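Local coordinates for protein putative cytochrome P450 154A1 (Streptomyces coelicolor, PDB 1ODO) that is a bacterial cytochrome P450, a haem protein whose iron-porphyrin cofactor lies buried in the mainly helical P450 fold, at residues 290-295 against 317-322. Sequence-based numbering, arbitrary orientation.
With HEM (protoporphyrin IX containing Fe), chain B.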
loop_
_atom_site.group_PDB
_atom_site.type_symbol
_atom_site.label_atom_id
_atom_site.label_comp_id
_atom_site.label_asym_id
_atom_site.label_seq_id
_atom_site.Cartn_x
_atom_site.Cartn_y
_atom_site.Cartn_z
ATOM N N LYS A 290 -5.871 -0.399 -4.103
ATOM C CA LYS A 290 -7.208 -0.774 -4.562
ATOM C C LYS A 290 -7.446 -2.240 -4.897
ATOM O O LYS A 290 -8.527 -2.769 -4.640
ATOM C CB LYS A 290 -7.586 0.090 -5.769
ATOM C CG LYS A 290 -7.590 1.586 -5.460
ATOM C CD LYS A 290 -7.781 2.424 -6.720
ATOM C CE LYS A 290 -6.546 2.375 -7.608
ATOM N NZ LYS A 290 -6.714 3.200 -8.844
ATOM N N HIS A 291 -6.445 -2.887 -5.487
ATOM C CA HIS A 291 -6.547 -4.299 -5.867
ATOM C C HIS A 291 -5.223 -4.950 -5.502
ATOM O O HIS A 291 -4.165 -4.329 -5.650
ATOM C CB HIS A 291 -6.769 -4.430 -7.376
ATOM C CG HIS A 291 -7.985 -3.718 -7.880
ATOM N ND1 HIS A 291 -9.258 -4.233 -7.756
ATOM C CD2 HIS A 291 -8.120 -2.532 -8.519
ATOM C CE1 HIS A 291 -10.124 -3.393 -8.296
ATOM N NE2 HIS A 291 -9.459 -2.352 -8.766
ATOM N N LEU A 292 -5.271 -6.204 -5.062
ATOM C CA LEU A 292 -4.048 -6.900 -4.680
ATOM C C LEU A 292 -3.738 -8.162 -5.478
ATOM O O LEU A 292 -4.366 -9.196 -5.289
ATOM C CB LEU A 292 -4.109 -7.245 -3.181
ATOM C CG LEU A 292 -2.827 -7.568 -2.393
ATOM C CD1 LEU A 292 -2.212 -8.886 -2.858
ATOM C CD2 LEU A 292 -1.840 -6.421 -2.559
ATOM N N PRO A 293 -2.774 -8.083 -6.402
ATOM C CA PRO A 293 -2.409 -9.263 -7.193
ATOM C C PRO A 293 -1.380 -10.046 -6.365
ATOM O O PRO A 293 -0.457 -9.450 -5.819
ATOM C CB PRO A 293 -1.801 -8.655 -8.450
ATOM C CG PRO A 293 -1.140 -7.426 -7.932
ATOM C CD PRO A 293 -2.135 -6.866 -6.937
ATOM N N LEU A 294 -1.535 -11.360 -6.231
ATOM C CA LEU A 294 -2.622 -12.128 -6.817
ATOM C C LEU A 294 -2.693 -13.411 -5.983
ATOM O O LEU A 294 -1.728 -13.766 -5.304
ATOM C CB LEU A 294 -2.283 -12.463 -8.273
ATOM C CG LEU A 294 -3.383 -12.944 -9.221
ATOM C CD1 LEU A 294 -4.460 -11.871 -9.345
ATOM C CD2 LEU A 294 -2.770 -13.247 -10.595
ATOM N N ARG A 295 -3.834 -14.090 -6.013
ATOM C CA ARG A 295 -3.998 -15.327 -5.259
ATOM C C ARG A 295 -4.508 -16.403 -6.206
ATOM O O ARG A 295 -4.987 -16.089 -7.294
ATOM C CB ARG A 295 -4.967 -15.127 -4.093
ATOM C CG ARG A 295 -4.311 -14.476 -2.877
ATOM C CD ARG A 295 -5.313 -14.286 -1.745
ATOM N NE ARG A 295 -4.668 -13.952 -0.477
ATOM C CZ ARG A 295 -4.182 -12.753 -0.160
ATOM N NH1 ARG A 295 -4.257 -11.741 -1.016
ATOM N NH2 ARG A 295 -3.626 -12.567 1.028
ATOM N N ALA A 317 -8.034 -9.636 -4.983
ATOM C CA ALA A 317 -8.747 -9.002 -3.880
ATOM C C ALA A 317 -8.936 -7.527 -4.219
ATOM O O ALA A 317 -7.960 -6.787 -4.346
ATOM C CB ALA A 317 -7.954 -9.152 -2.583
ATOM N N SER A 318 -10.189 -7.110 -4.383
ATOM C CA SER A 318 -10.508 -5.718 -4.712
ATOM C C SER A 318 -10.979 -5.004 -3.445
ATOM O O SER A 318 -12.171 -4.770 -3.236
ATOM C CB SER A 318 -11.582 -5.684 -5.805
ATOM O OG SER A 318 -11.064 -6.216 -7.018
ATOM N N TYR A 319 -10.004 -4.657 -2.610
ATOM C CA TYR A 319 -10.223 -3.981 -1.336
ATOM C C TYR A 319 -10.976 -2.660 -1.319
ATOM O O TYR A 319 -11.852 -2.457 -0.472
ATOM C CB TYR A 319 -8.872 -3.800 -0.647
ATOM C CG TYR A 319 -8.206 -5.109 -0.291
ATOM C CD1 TYR A 319 -6.829 -5.270 -0.424
ATOM C CD2 TYR A 319 -8.949 -6.176 0.215
ATOM C CE1 TYR A 319 -6.205 -6.463 -0.058
ATOM C CE2 TYR A 319 -8.335 -7.372 0.587
ATOM C CZ TYR A 319 -6.962 -7.504 0.448
ATOM O OH TYR A 319 -6.347 -8.679 0.819
ATOM N N ALA A 320 -10.627 -1.756 -2.229
ATOM C CA ALA A 320 -11.285 -0.456 -2.290
ATOM C C ALA A 320 -12.783 -0.603 -2.524
ATOM O O ALA A 320 -13.585 0.026 -1.832
ATOM C CB ALA A 320 -10.659 0.400 -3.388
ATOM N N ALA A 321 -13.156 -1.438 -3.490
ATOM C CA ALA A 321 -14.568 -1.658 -3.804
ATOM C C ALA A 321 -15.271 -2.359 -2.647
ATOM O O ALA A 321 -16.424 -2.054 -2.333
ATOM C CB ALA A 321 -14.698 -2.491 -5.076
ATOM N N ALA A 322 -14.571 -3.298 -2.015
ATOM C CA ALA A 322 -15.126 -4.045 -0.893
ATOM C C ALA A 322 -15.378 -3.148 0.317
ATOM O O ALA A 322 -16.366 -3.327 1.035
ATOM C CB ALA A 322 -14.185 -5.187 -0.508
HETATM C CHA HEM B . 1.156 -6.466 2.769
HETATM C CHB HEM B . 4.744 -3.968 4.786
HETATM C CHC HEM B . 2.115 0.070 4.480
HETATM C CHD HEM B . -1.445 -2.434 2.447
HETATM C C1A HEM B . 2.361 -6.167 3.357
HETATM C C2A HEM B . 3.441 -7.108 3.636
HETATM C C3A HEM B . 4.443 -6.412 4.193
HETATM C C4A HEM B . 4.023 -5.021 4.287
HETATM C CMA HEM B . 5.810 -6.941 4.661
HETATM C CAA HEM B . 3.384 -8.618 3.321
HETATM C CBA HEM B . 2.668 -9.385 4.448
HETATM C CGA HEM B . 2.539 -10.893 4.240
HETATM O O1A HEM B . 2.349 -11.275 3.031
HETATM O O2A HEM B . 2.614 -11.627 5.223
HETATM C C1B HEM B . 4.355 -2.658 4.874
HETATM C C2B HEM B . 5.183 -1.591 5.410
HETATM C C3B HEM B . 4.446 -0.447 5.327
HETATM C C4B HEM B . 3.169 -0.794 4.744
HETATM C CMB HEM B . 6.615 -1.778 5.952
HETATM C CAB HEM B . 4.830 0.985 5.749
HETATM C CBB HEM B . 5.045 1.166 7.260
HETATM C C1C HEM B . 0.901 -0.271 3.901
HETATM C C2C HEM B . -0.181 0.689 3.630
HETATM C C3C HEM B . -1.183 -0.013 3.053
HETATM C C4C HEM B . -0.736 -1.388 2.972
HETATM C CMC HEM B . -0.088 2.209 3.972
HETATM C CAC HEM B . -2.572 0.439 2.530
HETATM C CBC HEM B . -3.401 1.342 3.451
HETATM C C1D HEM B . -1.064 -3.743 2.346
HETATM C C2D HEM B . -1.850 -4.807 1.764
HETATM C C3D HEM B . -1.117 -5.942 1.844
HETATM C C4D HEM B . 0.126 -5.590 2.492
HETATM C CMD HEM B . -3.256 -4.625 1.159
HETATM C CAD HEM B . -1.530 -7.325 1.314
HETATM C CBD HEM B . -2.650 -8.071 2.047
HETATM C CGD HEM B . -2.893 -9.354 1.282
HETATM O O1D HEM B . -3.941 -9.472 0.636
HETATM O O2D HEM B . -1.976 -10.207 1.320
HETATM N NA HEM B . 2.741 -4.912 3.770
HETATM N NB HEM B . 3.129 -2.143 4.466
HETATM N NC HEM B . 0.533 -1.530 3.496
HETATM N ND HEM B . 0.161 -4.234 2.789
HETATM FE FE HEM B . 1.623 -3.215 3.635
HETATM O O HOH W 1 -11.162 -2.211 -5.510
HETATM O O HOH W 2 -5.420 -11.425 -4.062
#
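Haem propionate oxygen O1D is gripped by both segments: Y319 OH donates to it at 2.5 Å and R295 NH1 at 2.8 Å. The second propionate oxygen, O2D, receives R295 NH2 at 2.9 Å, a straighter bond (157° at the hydrogen) than the more bent one from NH1; carbon CGD lies in the guanidinium plane, so the carboxylate sits at the edge of the guanidinium. This is the propionate-binding side of a cytochrome P450, where the mixed beta-sheet beside the haem carries antiparallel strands 292-297 and 314-317. R295 reaches the carboxylate on a chain extended from CG to NE; one guanidinium and one phenol on the same propionate probably favour its ionised form. The phenol brings its edge to O1D, while one ring face receives A317 CB, 3.5 Å above the plane and offset toward the rim. L292 CB lies 3.8 Å from Y319 CE1, coming obliquely to the ring. With CG anti to the backbone N (chi1 -160°), the L292 side chain turns its branches to the propionate arm. L292 and A317 form a hydrogen-bonded antiparallel pair, L292 N donating to A317 O in the carbonyl plane; just after A317 the strand gives way to the first turn of helix 319-322. There K290 O accepts a weak but nearly linear bond from A320 N (168°), and a water links the same carbonyl oxygen to A321 N. H291 uses its ring edge, ND1 bonding S318 OG, while NE2 binds E20 and S318 OG also bonds S42, tying the junction to helix 17-25 and strand 38-43. A second water receives R295 NH1 and A317 N, both at 3.3 Å, and donates to L292 O at 2.8 Å.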